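Local coordinates for arginine--tRNA ligase (Campylobacter jejuni, PDB 3FNR), which attaches L-arginine to tRNA(Arg) at the expense of ATP, releasing AMP and diphosphate, as a monomeric class I aminoacyl-tRNA synthetase, at residues A[10-15]-A[432-437]; A[21-26]-A[439-444]; A[63-68]-A[385-390]; A[417-422]-A[426-431]. The protein carries 1 engineered substitution. All blocks are in the same frame, centred on the assembly; numbering follows the deposited sequence.

Interaction 1: A[10-15]-A[432-437]; sequences ELANQA and FSLVAL
Leu434 reaches across to two alanines of the N-terminal helix and gives each of them one branch of its fork. Its CD1 meets CB of Ala15 at 3.8 Å, and its CD2 lies 4.0 Å from CB of Ala12, one helical turn earlier. One turn further along its own helix, Leu437 brings CD2 up to the same alanine from another direction: this methyl lies 3.7 Å from the backbone O of Ala15 and 4.3 Å from its CB. Ala15 is therefore touched by both leucines, while of the two leucines Ala12 meets Leu434. The side chains that meet are all aliphatic, an example of small residues on one helix receiving branched residues from another.

Both leucines turn CG away from the backbone N (chi1 -165° in Leu434, 179° in Leu437), a choice that carries their forks outward from the helix toward the alanines. The local axes pass 10.7 Å apart with an angle of 57° between their directions, and the buried patch is correspondingly small, its four residues spaced three apart on each helix. Beside it the link becomes polar, for Asn13 accepts a hydrogen bond through OD1 from Lys430 NZ.

Further out, the ring of Phe22, in the loop that follows, packs on both Ala15 and Leu437 and continues the apolar layer. Leu434 is also flanked by Leu377, Ala380 and Leu381 of helix 371-381. Helix 5-17 thus lies on helix 425-445 of the anticodon-binding domain with helix 371-381 alongside, whereas the far side of 425-445, through Phe432 and Val435, packs on helices 336-353 and 398-416.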
loop_
_atom_site.group_PDB
_atom_site.type_symbol
_atom_site.label_atom_id
_atom_site.label_comp_id
_atom_site.label_asym_id
_atom_site.label_seq_id
_atom_site.Cartn_x
_atom_site.Cartn_y
_atom_site.Cartn_z
ATOM N N GLU A 10 -31.171 -5.791 -16.886
ATOM C CA GLU A 10 -30.342 -5.418 -18.028
ATOM C C GLU A 10 -28.907 -5.126 -17.606
ATOM O O GLU A 10 -27.968 -5.593 -18.250
ATOM C CB GLU A 10 -30.946 -4.255 -18.824
ATOM C CG GLU A 10 -32.053 -4.679 -19.802
ATOM C CD GLU A 10 -31.749 -5.990 -20.527
ATOM O OE1 GLU A 10 -30.759 -6.049 -21.296
ATOM O OE2 GLU A 10 -32.508 -6.964 -20.324
ATOM N N LEU A 11 -28.753 -4.388 -16.506
ATOM C CA LEU A 11 -27.438 -4.143 -15.899
ATOM C C LEU A 11 -26.767 -5.440 -15.457
ATOM O O LEU A 11 -25.556 -5.609 -15.634
ATOM C CB LEU A 11 -27.549 -3.175 -14.714
ATOM C CG LEU A 11 -27.913 -1.709 -14.991
ATOM C CD1 LEU A 11 -27.758 -0.888 -13.720
ATOM C CD2 LEU A 11 -27.065 -1.101 -16.112
ATOM N N ALA A 12 -27.560 -6.355 -14.898
ATOM C CA ALA A 12 -27.071 -7.675 -14.500
ATOM C C ALA A 12 -26.561 -8.447 -15.708
ATOM O O ALA A 12 -25.485 -9.040 -15.655
ATOM C CB ALA A 12 -28.145 -8.456 -13.776
ATOM N N ASN A 13 -27.312 -8.403 -16.807
ATOM C CA ASN A 13 -26.896 -9.055 -18.046
ATOM C C ASN A 13 -25.594 -8.490 -18.605
ATOM O O ASN A 13 -24.757 -9.242 -19.089
ATOM C CB ASN A 13 -27.993 -8.966 -19.103
ATOM C CG ASN A 13 -29.088 -9.996 -18.899
ATOM O OD1 ASN A 13 -28.886 -11.022 -18.245
ATOM N ND2 ASN A 13 -30.254 -9.732 -19.472
ATOM N N GLN A 14 -25.426 -7.173 -18.524
ATOM C CA GLN A 14 -24.204 -6.515 -19.002
ATOM C C GLN A 14 -22.991 -6.875 -18.154
ATOM O O GLN A 14 -21.904 -7.119 -18.683
ATOM C CB GLN A 14 -24.390 -5.003 -19.040
ATOM C CG GLN A 14 -25.338 -4.544 -20.147
ATOM C CD GLN A 14 -25.918 -3.165 -19.903
ATOM O OE1 GLN A 14 -27.021 -2.854 -20.368
ATOM N NE2 GLN A 14 -25.184 -2.328 -19.167
ATOM N N ALA A 15 -23.200 -6.906 -16.841
ATOM C CA ALA A 15 -22.181 -7.287 -15.882
ATOM C C ALA A 15 -21.736 -8.730 -16.079
ATOM O O ALA A 15 -20.544 -9.023 -16.059
ATOM C CB ALA A 15 -22.711 -7.095 -14.472
ATOM N N PHE A 432 -27.363 -14.618 -7.222
ATOM C CA PHE A 432 -26.183 -15.055 -6.476
ATOM C C PHE A 432 -24.909 -14.878 -7.291
ATOM O O PHE A 432 -23.881 -14.477 -6.745
ATOM C CB PHE A 432 -26.328 -16.514 -6.028
ATOM C CG PHE A 432 -27.268 -16.718 -4.860
ATOM C CD1 PHE A 432 -27.225 -17.901 -4.138
ATOM C CD2 PHE A 432 -28.184 -15.736 -4.476
ATOM C CE1 PHE A 432 -28.080 -18.114 -3.070
ATOM C CE2 PHE A 432 -29.054 -15.942 -3.410
ATOM C CZ PHE A 432 -28.999 -17.130 -2.705
ATOM N N SER A 433 -24.994 -15.141 -8.597
ATOM C CA SER A 433 -23.835 -15.046 -9.487
ATOM C C SER A 433 -23.332 -13.618 -9.560
ATOM O O SER A 433 -22.133 -13.380 -9.699
ATOM C CB SER A 433 -24.159 -15.558 -10.889
ATOM O OG SER A 433 -24.950 -14.628 -11.600
ATOM N N LEU A 434 -24.258 -12.674 -9.431
ATOM C CA LEU A 434 -23.910 -11.269 -9.415
ATOM C C LEU A 434 -23.291 -10.821 -8.083
ATOM O O LEU A 434 -22.374 -10.001 -8.073
ATOM C CB LEU A 434 -25.139 -10.443 -9.756
ATOM C CG LEU A 434 -24.909 -8.990 -10.136
ATOM C CD1 LEU A 434 -24.101 -8.860 -11.427
ATOM C CD2 LEU A 434 -26.257 -8.383 -10.289
ATOM N N VAL A 435 -23.792 -11.358 -6.973
ATOM C CA VAL A 435 -23.208 -11.126 -5.641
ATOM C C VAL A 435 -21.774 -11.675 -5.574
ATOM O O VAL A 435 -20.863 -10.996 -5.106
ATOM C CB VAL A 435 -24.082 -11.738 -4.513
ATOM C CG1 VAL A 435 -23.459 -11.527 -3.135
ATOM C CG2 VAL A 435 -25.498 -11.139 -4.546
ATOM N N ALA A 436 -21.583 -12.892 -6.075
ATOM C CA ALA A 436 -20.259 -13.494 -6.155
ATOM C C ALA A 436 -19.294 -12.620 -6.963
ATOM O O ALA A 436 -18.122 -12.499 -6.607
ATOM C CB ALA A 436 -20.345 -14.894 -6.753
ATOM N N LEU A 437 -19.807 -11.996 -8.022
ATOM C CA LEU A 437 -19.000 -11.165 -8.907
ATOM C C LEU A 437 -18.551 -9.866 -8.241
ATOM O O LEU A 437 -17.398 -9.468 -8.397
ATOM C CB LEU A 437 -19.743 -10.886 -10.219
ATOM C CG LEU A 437 -19.067 -9.995 -11.274
ATOM C CD1 LEU A 437 -17.735 -10.577 -11.760
ATOM C CD2 LEU A 437 -20.003 -9.718 -12.429
#

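Interaction 2: A[21-26]-A[439-444]; sequences DFTKGE and IKTAFS. With SO4 (sulfate ion), chain B.
Thr441, on helix 425-445, is the residue of 439-444 that meets the loop, and its side chain divides the work at CB. From there OG1 goes one way, reaching the edge of the Phe22 ring in the plane of the aromatic group, 3.7 Å from CD2. The same hydroxyl is hydrogen-bonded to the backbone O of Leu437, one turn back, so its polar need is met within its own helix and the ring edge touches an oxygen already engaged. The other branch, CG2, stands anti to the backbone N and extends toward the loop, where it comes within 3.5 Å of Thr23 OG1 and 3.9 Å of Phe22 O.

Thr23 is shaped by its own surroundings. Its OG1 sits between the backbone N and the carbonyl carbon (chi1 68°) and bonds to Phe22 O at 2.6 Å, although the donor stands well off the carbonyl axis, at a C=O...donor angle of 103°. His65 NE2 is a second partner of this hydroxyl. The remaining methyl, CG2 of Thr23, lies over the centre of the Phe22 ring, 3.5 Å above its plane, so that this ring has a methyl on one face and a threonine oxygen at its edge.

Past the contact, Glu26 N donates to a sulfate oxygen, O2, at 2.6 Å; Lys28 and Lys384 also bind this ion, which probably came from the crystallisation liquor. Asp21 to Lys24 form a type II beta turn, closed by Lys24 N on Asp21 O. Here a beta turn leading toward the first strand of the class I catalytic domain packs on the last long helix of the DALR anticodon-binding domain.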
loop_
_atom_site.group_PDB
_atom_site.type_symbol
_atom_site.label_atom_id
_atom_site.label_comp_id
_atom_site.label_asym_id
_atom_site.label_seq_id
_atom_site.Cartn_x
_atom_site.Cartn_y
_atom_site.Cartn_z
ATOM N N ASP A 21 -14.937 -6.856 -17.043
ATOM C CA ASP A 21 -15.110 -5.424 -17.260
ATOM C C ASP A 21 -16.110 -4.766 -16.303
ATOM O O ASP A 21 -16.327 -3.552 -16.374
ATOM C CB ASP A 21 -15.505 -5.159 -18.712
ATOM C CG ASP A 21 -14.437 -5.609 -19.702
ATOM O OD1 ASP A 21 -14.755 -5.690 -20.910
ATOM O OD2 ASP A 21 -13.286 -5.885 -19.278
ATOM N N PHE A 22 -16.708 -5.571 -15.421
ATOM C CA PHE A 22 -17.697 -5.108 -14.443
ATOM C C PHE A 22 -17.078 -4.072 -13.513
ATOM O O PHE A 22 -16.055 -4.344 -12.864
ATOM C CB PHE A 22 -18.245 -6.295 -13.641
ATOM C CG PHE A 22 -19.186 -5.917 -12.512
ATOM C CD1 PHE A 22 -20.373 -5.229 -12.765
ATOM C CD2 PHE A 22 -18.897 -6.289 -11.201
ATOM C CE1 PHE A 22 -21.246 -4.899 -11.731
ATOM C CE2 PHE A 22 -19.765 -5.973 -10.158
ATOM C CZ PHE A 22 -20.944 -5.275 -10.423
ATOM N N THR A 23 -17.715 -2.899 -13.491
ATOM C CA THR A 23 -17.340 -1.695 -12.721
ATOM C C THR A 23 -16.086 -0.940 -13.193
ATOM O O THR A 23 -15.738 0.101 -12.621
ATOM C CB THR A 23 -17.302 -1.919 -11.181
ATOM O OG1 THR A 23 -16.217 -2.788 -10.836
ATOM C CG2 THR A 23 -18.617 -2.505 -10.677
ATOM N N LYS A 24 -15.422 -1.454 -14.227
ATOM C CA LYS A 24 -14.292 -0.763 -14.843
ATOM C C LYS A 24 -14.736 0.546 -15.484
ATOM O O LYS A 24 -15.787 0.610 -16.130
ATOM C CB LYS A 24 -13.597 -1.655 -15.882
ATOM C CG LYS A 24 -12.648 -2.674 -15.260
ATOM C CD LYS A 24 -11.716 -3.301 -16.256
ATOM C CE LYS A 24 -10.729 -4.217 -15.542
ATOM N NZ LYS A 24 -10.165 -5.233 -16.468
ATOM N N GLY A 25 -13.946 1.593 -15.281
ATOM C CA GLY A 25 -14.233 2.891 -15.885
ATOM C C GLY A 25 -13.550 3.046 -17.231
ATOM O O GLY A 25 -12.561 2.362 -17.519
ATOM N N GLU A 26 -14.088 3.946 -18.055
ATOM C CA GLU A 26 -13.463 4.357 -19.309
ATOM C C GLU A 26 -12.189 5.151 -19.009
ATOM O O GLU A 26 -12.018 5.666 -17.891
ATOM C CB GLU A 26 -14.419 5.236 -20.123
ATOM C CG GLU A 26 -15.767 4.605 -20.468
ATOM C CD GLU A 26 -16.806 5.639 -20.909
ATOM O OE1 GLU A 26 -16.514 6.440 -21.830
ATOM O OE2 GLU A 26 -17.920 5.649 -20.335
ATOM N N ILE A 439 -18.243 -9.477 -4.962
ATOM C CA ILE A 439 -17.316 -9.870 -3.903
ATOM C C ILE A 439 -15.916 -10.037 -4.499
ATOM O O ILE A 439 -14.949 -9.419 -4.020
ATOM C CB ILE A 439 -17.802 -11.143 -3.155
ATOM C CG1 ILE A 439 -18.976 -10.783 -2.241
ATOM C CG2 ILE A 439 -16.680 -11.778 -2.336
ATOM C CD1 ILE A 439 -19.678 -11.961 -1.624
ATOM N N LYS A 440 -15.847 -10.808 -5.584
ATOM C CA LYS A 440 -14.606 -11.097 -6.302
ATOM C C LYS A 440 -13.924 -9.837 -6.842
ATOM O O LYS A 440 -12.724 -9.645 -6.639
ATOM C CB LYS A 440 -14.886 -12.082 -7.445
ATOM C CG LYS A 440 -13.673 -12.421 -8.288
ATOM C CD LYS A 440 -13.797 -13.812 -8.869
ATOM C CE LYS A 440 -14.172 -13.778 -10.327
ATOM N NZ LYS A 440 -12.941 -13.663 -11.150
ATOM N N THR A 441 -14.694 -8.996 -7.529
ATOM C CA THR A 441 -14.200 -7.728 -8.046
ATOM C C THR A 441 -13.604 -6.855 -6.933
ATOM O O THR A 441 -12.417 -6.545 -6.972
ATOM C CB THR A 441 -15.301 -6.972 -8.820
ATOM O OG1 THR A 441 -15.774 -7.801 -9.895
ATOM C CG2 THR A 441 -14.775 -5.648 -9.383
ATOM N N ALA A 442 -14.414 -6.500 -5.936
ATOM C CA ALA A 442 -13.973 -5.614 -4.858
ATOM C C ALA A 442 -12.764 -6.174 -4.110
ATOM O O ALA A 442 -11.794 -5.442 -3.860
ATOM C CB ALA A 442 -15.109 -5.337 -3.897
ATOM N N PHE A 443 -12.829 -7.465 -3.771
ATOM C CA PHE A 443 -11.714 -8.175 -3.134
ATOM C C PHE A 443 -10.422 -8.096 -3.942
ATOM O O PHE A 443 -9.361 -7.895 -3.368
ATOM C CB PHE A 443 -12.050 -9.649 -2.896
ATOM C CG PHE A 443 -12.292 -10.011 -1.454
ATOM C CD1 PHE A 443 -12.726 -11.289 -1.121
ATOM C CD2 PHE A 443 -12.084 -9.092 -0.430
ATOM C CE1 PHE A 443 -12.943 -11.648 0.203
ATOM C CE2 PHE A 443 -12.302 -9.438 0.893
ATOM C CZ PHE A 443 -12.729 -10.717 1.215
ATOM N N SER A 444 -10.508 -8.257 -5.263
ATOM C CA SER A 444 -9.303 -8.249 -6.108
ATOM C C SER A 444 -8.587 -6.899 -6.099
ATOM O O SER A 444 -7.359 -6.845 -6.239
ATOM C CB SER A 444 -9.620 -8.680 -7.544
ATOM O OG SER A 444 -10.345 -7.681 -8.234
HETATM S S SO4 B . -17.114 5.837 -16.389
HETATM O O1 SO4 B . -17.832 6.904 -17.090
HETATM O O2 SO4 B . -15.932 5.494 -17.165
HETATM O O3 SO4 B . -16.723 6.321 -15.068
HETATM O O4 SO4 B . -17.949 4.651 -16.243
#

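Interaction 3: A[63-68]-A[385-390]; sequences ARHLGY and AVLNDA
Van der Waals packing carries most of this contact, with Leu66 set against two consecutive residues, Leu387 and Asn388, of helix 383-393. Its CD2 lies 4.1 Å from CB of Leu387; its other approaches are methyls resting on oxygens, CD2 at 3.6 Å from OD1 of Asn388 and CD1 at 3.7 Å from the backbone O of Leu387. His65 joins in: its ring and the Leu387 side chain cross at about a right angle, with CD1 of Leu387 3.8 Å from CD2 of the imidazole. A chi1 of -178° directs that ring toward the leucine, and the bond from NE2 to Thr23 OG1 helps fix its orientation.

Just past His65, helix 50-65 ends in a Schellman motif. Tyr68 N bonds back to Ala63 O and Gly67 N to Arg64 O, while Gly67 takes a positive phi (94°). This helix end, in the class I catalytic domain, faces helix 383-393 of the anticodon-binding domain.

Polar contact between the two segments goes through water. One molecule accepts from Tyr68 OH at 2.8 Å and donates to Asn388 OD1 at 2.7 Å, bridging phenol and amide. The other end of that amide is engaged too, ND2 being hydrogen-bonded to the backbone O of Lys384.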
loop_
_atom_site.group_PDB
_atom_site.type_symbol
_atom_site.label_atom_id
_atom_site.label_comp_id
_atom_site.label_asym_id
_atom_site.label_seq_id
_atom_site.Cartn_x
_atom_site.Cartn_y
_atom_site.Cartn_z
ATOM N N ALA A 63 -7.439 3.029 -8.771
ATOM C CA ALA A 63 -7.235 4.013 -9.833
ATOM C C ALA A 63 -7.153 3.385 -11.225
ATOM O O ALA A 63 -7.797 3.865 -12.158
ATOM C CB ALA A 63 -6.013 4.809 -9.560
ATOM N N ARG A 64 -6.384 2.306 -11.355
ATOM C CA ARG A 64 -6.243 1.615 -12.642
ATOM C C ARG A 64 -7.572 1.015 -13.117
ATOM O O ARG A 64 -7.928 1.145 -14.287
ATOM C CB ARG A 64 -5.149 0.542 -12.576
ATOM C CG ARG A 64 -3.863 0.929 -13.289
ATOM C CD ARG A 64 -2.699 1.259 -12.362
ATOM N NE ARG A 64 -1.873 0.086 -12.092
ATOM C CZ ARG A 64 -0.571 0.108 -11.792
ATOM N NH1 ARG A 64 0.107 1.251 -11.720
ATOM N NH2 ARG A 64 0.058 -1.033 -11.552
ATOM N N HIS A 65 -8.307 0.395 -12.192
ATOM C CA HIS A 65 -9.616 -0.199 -12.466
ATOM C C HIS A 65 -10.570 0.842 -13.041
ATOM O O HIS A 65 -11.292 0.583 -14.012
ATOM C CB HIS A 65 -10.191 -0.792 -11.169
ATOM C CG HIS A 65 -11.516 -1.475 -11.331
ATOM N ND1 HIS A 65 -11.642 -2.765 -11.805
ATOM C CD2 HIS A 65 -12.774 -1.051 -11.060
ATOM C CE1 HIS A 65 -12.921 -3.101 -11.825
ATOM N NE2 HIS A 65 -13.629 -2.076 -11.384
ATOM N N LEU A 66 -10.524 2.038 -12.460
ATOM C CA LEU A 66 -11.408 3.120 -12.843
ATOM C C LEU A 66 -10.960 3.865 -14.104
ATOM O O LEU A 66 -11.645 4.784 -14.557
ATOM C CB LEU A 66 -11.602 4.078 -11.663
ATOM C CG LEU A 66 -12.223 3.451 -10.401
ATOM C CD1 LEU A 66 -12.199 4.448 -9.282
ATOM C CD2 LEU A 66 -13.655 2.945 -10.638
ATOM N N GLY A 67 -9.825 3.463 -14.669
ATOM C CA GLY A 67 -9.365 4.006 -15.941
ATOM C C GLY A 67 -8.397 5.165 -15.824
ATOM O O GLY A 67 -8.119 5.844 -16.816
ATOM N N TYR A 68 -7.893 5.406 -14.615
ATOM C CA TYR A 68 -6.901 6.453 -14.411
ATOM C C TYR A 68 -5.511 5.921 -14.756
ATOM O O TYR A 68 -5.203 4.757 -14.480
ATOM C CB TYR A 68 -6.937 6.975 -12.969
ATOM C CG TYR A 68 -8.229 7.674 -12.608
ATOM C CD1 TYR A 68 -9.286 6.967 -12.040
ATOM C CD2 TYR A 68 -8.393 9.043 -12.827
ATOM C CE1 TYR A 68 -10.483 7.602 -11.710
ATOM C CE2 TYR A 68 -9.590 9.692 -12.494
ATOM C CZ TYR A 68 -10.630 8.957 -11.938
ATOM O OH TYR A 68 -11.818 9.564 -11.608
ATOM N N ALA A 385 -20.634 2.683 -8.180
ATOM C CA ALA A 385 -20.795 3.942 -7.454
ATOM C C ALA A 385 -19.854 4.020 -6.256
ATOM O O ALA A 385 -19.205 5.034 -6.044
ATOM C CB ALA A 385 -22.250 4.108 -6.992
ATOM N N VAL A 386 -19.794 2.939 -5.484
ATOM C CA VAL A 386 -18.942 2.870 -4.301
ATOM C C VAL A 386 -17.471 3.086 -4.661
ATOM O O VAL A 386 -16.809 3.906 -4.026
ATOM C CB VAL A 386 -19.134 1.534 -3.542
ATOM C CG1 VAL A 386 -18.150 1.425 -2.382
ATOM C CG2 VAL A 386 -20.578 1.427 -3.022
ATOM N N LEU A 387 -16.988 2.383 -5.693
ATOM C CA LEU A 387 -15.572 2.449 -6.090
ATOM C C LEU A 387 -15.157 3.847 -6.547
ATOM O O LEU A 387 -14.108 4.348 -6.150
ATOM C CB LEU A 387 -15.264 1.435 -7.197
ATOM C CG LEU A 387 -15.418 -0.034 -6.817
ATOM C CD1 LEU A 387 -15.110 -0.923 -8.016
ATOM C CD2 LEU A 387 -14.588 -0.424 -5.583
ATOM N N ASN A 388 -15.991 4.471 -7.374
ATOM C CA ASN A 388 -15.735 5.830 -7.836
ATOM C C ASN A 388 -15.722 6.822 -6.687
ATOM O O ASN A 388 -14.872 7.705 -6.628
ATOM C CB ASN A 388 -16.744 6.234 -8.912
ATOM C CG ASN A 388 -16.429 5.609 -10.266
ATOM O OD1 ASN A 388 -15.519 6.051 -10.971
ATOM N ND2 ASN A 388 -17.184 4.580 -10.637
ATOM N N ASP A 389 -16.642 6.635 -5.752
ATOM C CA ASP A 389 -16.748 7.493 -4.584
ATOM C C ASP A 389 -15.557 7.283 -3.657
ATOM O O ASP A 389 -15.035 8.240 -3.086
ATOM C CB ASP A 389 -18.053 7.187 -3.846
ATOM C CG ASP A 389 -18.708 8.424 -3.283
ATOM O OD1 ASP A 389 -19.741 8.842 -3.853
ATOM O OD2 ASP A 389 -18.192 8.982 -2.284
ATOM N N ALA A 390 -15.125 6.029 -3.522
ATOM C CA ALA A 390 -13.975 5.693 -2.686
ATOM C C ALA A 390 -12.693 6.326 -3.218
ATOM O O ALA A 390 -11.893 6.838 -2.445
ATOM C CB ALA A 390 -13.808 4.185 -2.558
HETATM O O HOH W 1 -13.831 8.121 -10.337
#

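Interaction 4: A[417-422]-A[426-431]; sequences NKVVGS and NDLLKL. With SO4 (sulfate ion), chain D.
Residues 419 to 422 make a type II beta turn, with Gly421 at a positive phi of 95°, and the loop they belong to runs beside the first turns of the helix so that CA of Val419 lies 6.5 Å from CA of Leu428. Leu428 dominates the helical side of the contact. Its CD1 fits among three parts of the loop: 3.4 Å from the backbone O of Lys418, 4.1 Å from CG2 of Val419 and 3.9 Å from OG of Ser422. Val419 straddles two helix residues, for while CG2 touches Leu428, its CG1, anti to the backbone N, reaches CD2 of Leu429 at 3.9 Å.

The turn itself is doubly tied. Val419 O receives both Ser422 N and Ser422 OG, the latter at 3.0 Å, from the same face of its carbonyl plane, and this bond holds the serine hydroxyl near the leucine methyl. On the side turned away from helix 425-445, Val420 N donates to sulfate O1 at 2.7 Å with a nearly straight N-H...O angle of 165°, and Val419 N donates to O3 at 3.0 Å. Tyr414 and Lys353 also bind this anion, probably a crystallisation component.

Val350 and Tyr414 pack on Val419 from neighbouring helices. This is a loop joining two successive helices, 398-416 and 425-445, of the all-helical DALR anticodon-binding domain, whose turn packs back on the start of helix 425-445.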
loop_
_atom_site.group_PDB
_atom_site.type_symbol
_atom_site.label_atom_id
_atom_site.label_comp_id
_atom_site.label_asym_id
_atom_site.label_seq_id
_atom_site.Cartn_x
_atom_site.Cartn_y
_atom_site.Cartn_z
ATOM N N ASN A 417 -34.052 -18.205 2.240
ATOM C CA ASN A 417 -34.573 -18.533 0.922
ATOM C C ASN A 417 -34.053 -19.857 0.384
ATOM O O ASN A 417 -32.845 -20.057 0.252
ATOM C CB ASN A 417 -34.307 -17.398 -0.073
ATOM C CG ASN A 417 -35.153 -16.159 0.208
ATOM O OD1 ASN A 417 -36.227 -15.980 -0.366
ATOM N ND2 ASN A 417 -34.672 -15.307 1.097
ATOM N N LYS A 418 -34.977 -20.764 0.090
ATOM C CA LYS A 418 -34.646 -22.056 -0.495
ATOM C C LYS A 418 -34.325 -21.845 -1.969
ATOM O O LYS A 418 -35.026 -21.103 -2.655
ATOM C CB LYS A 418 -35.831 -23.010 -0.335
ATOM C CG LYS A 418 -35.468 -24.462 -0.053
ATOM C CD LYS A 418 -35.108 -25.224 -1.318
ATOM C CE LYS A 418 -35.482 -26.690 -1.206
ATOM N NZ LYS A 418 -36.849 -26.947 -1.740
ATOM N N VAL A 419 -33.272 -22.493 -2.461
ATOM C CA VAL A 419 -32.810 -22.245 -3.830
ATOM C C VAL A 419 -32.988 -23.437 -4.763
ATOM O O VAL A 419 -33.801 -23.374 -5.687
ATOM C CB VAL A 419 -31.351 -21.707 -3.854
ATOM C CG1 VAL A 419 -30.840 -21.536 -5.289
ATOM C CG2 VAL A 419 -31.276 -20.379 -3.108
ATOM N N VAL A 420 -32.234 -24.509 -4.518
ATOM C CA VAL A 420 -32.223 -25.681 -5.400
ATOM C C VAL A 420 -33.570 -26.385 -5.293
ATOM O O VAL A 420 -34.042 -26.649 -4.195
ATOM C CB VAL A 420 -31.054 -26.657 -5.059
ATOM C CG1 VAL A 420 -31.038 -27.861 -6.000
ATOM C CG2 VAL A 420 -29.715 -25.935 -5.120
ATOM N N GLY A 421 -34.197 -26.636 -6.438
ATOM C CA GLY A 421 -35.501 -27.282 -6.480
ATOM C C GLY A 421 -36.682 -26.331 -6.561
ATOM O O GLY A 421 -37.775 -26.738 -6.975
ATOM N N SER A 422 -36.476 -25.070 -6.178
ATOM C CA SER A 422 -37.567 -24.092 -6.186
ATOM C C SER A 422 -37.910 -23.643 -7.608
ATOM O O SER A 422 -37.108 -23.820 -8.524
ATOM C CB SER A 422 -37.247 -22.900 -5.286
ATOM O OG SER A 422 -36.419 -21.967 -5.951
ATOM N N ASN A 426 -33.393 -20.439 -11.018
ATOM C CA ASN A 426 -32.568 -19.663 -11.937
ATOM C C ASN A 426 -32.453 -18.178 -11.593
ATOM O O ASN A 426 -31.370 -17.605 -11.706
ATOM C CB ASN A 426 -33.052 -19.856 -13.373
ATOM C CG ASN A 426 -32.811 -21.262 -13.877
ATOM O OD1 ASN A 426 -32.231 -22.090 -13.174
ATOM N ND2 ASN A 426 -33.257 -21.542 -15.096
ATOM N N ASP A 427 -33.568 -17.579 -11.171
ATOM C CA ASP A 427 -33.615 -16.186 -10.711
ATOM C C ASP A 427 -32.697 -15.973 -9.518
ATOM O O ASP A 427 -31.908 -15.021 -9.487
ATOM C CB ASP A 427 -35.044 -15.799 -10.312
ATOM C CG ASP A 427 -35.836 -15.173 -11.453
ATOM O OD1 ASP A 427 -35.319 -15.066 -12.582
ATOM O OD2 ASP A 427 -36.991 -14.766 -11.214
ATOM N N LEU A 428 -32.801 -16.871 -8.546
ATOM C CA LEU A 428 -31.991 -16.809 -7.332
ATOM C C LEU A 428 -30.514 -17.070 -7.618
ATOM O O LEU A 428 -29.654 -16.358 -7.117
ATOM C CB LEU A 428 -32.524 -17.780 -6.282
ATOM C CG LEU A 428 -33.940 -17.475 -5.779
ATOM C CD1 LEU A 428 -34.499 -18.655 -4.988
ATOM C CD2 LEU A 428 -33.950 -16.215 -4.937
ATOM N N LEU A 429 -30.231 -18.082 -8.430
ATOM C CA LEU A 429 -28.864 -18.358 -8.856
ATOM C C LEU A 429 -28.230 -17.176 -9.594
ATOM O O LEU A 429 -27.087 -16.821 -9.310
ATOM C CB LEU A 429 -28.802 -19.625 -9.709
ATOM C CG LEU A 429 -29.025 -20.943 -8.960
ATOM C CD1 LEU A 429 -29.048 -22.110 -9.938
ATOM C CD2 LEU A 429 -27.974 -21.166 -7.872
ATOM N N LYS A 430 -28.973 -16.562 -10.518
ATOM C CA LYS A 430 -28.463 -15.414 -11.280
ATOM C C LYS A 430 -28.155 -14.247 -10.342
ATOM O O LYS A 430 -27.107 -13.602 -10.465
ATOM C CB LYS A 430 -29.443 -14.980 -12.366
ATOM C CG LYS A 430 -28.862 -13.972 -13.365
ATOM C CD LYS A 430 -29.925 -13.465 -14.332
ATOM C CE LYS A 430 -29.452 -12.255 -15.109
ATOM N NZ LYS A 430 -30.412 -11.903 -16.193
ATOM N N LEU A 431 -29.067 -14.006 -9.401
ATOM C CA LEU A 431 -28.841 -13.050 -8.342
ATOM C C LEU A 431 -27.522 -13.365 -7.646
ATOM O O LEU A 431 -26.665 -12.492 -7.532
ATOM C CB LEU A 431 -29.988 -13.076 -7.328
ATOM C CG LEU A 431 -29.799 -12.211 -6.076
ATOM C CD1 LEU A 431 -29.630 -10.760 -6.442
ATOM C CD2 LEU A 431 -30.956 -12.360 -5.119
HETATM S S SO4 D . -30.695 -24.663 -0.775
HETATM O O1 SO4 D . -30.937 -24.864 -2.192
HETATM O O2 SO4 D . -29.254 -24.607 -0.554
HETATM O O3 SO4 D . -31.325 -23.432 -0.319
HETATM O O4 SO4 D . -31.274 -25.769 -0.026
#

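In the fold
Starting at the N terminus, helix 5-17 closes the longest loop, meeting residues 432-437 in interaction 1. The loop that follows forms interaction 2 with 439-444, farther along the same C-terminal helix, so these two contacts cross in sequence; they touch through the loop residue Phe22. Interaction 3, from the end of helix 50-65 to helix 383-393, falls within both spans and touches interaction 2 through His65 and Thr23. Interaction 4 is a short local closure at the start of helix 425-445, enclosed by interactions 1 and 2 but in series with 3. Interactions 1 to 3 join the N-terminal part and catalytic domain to the anticodon-binding helices; interaction 4 lies within those helices.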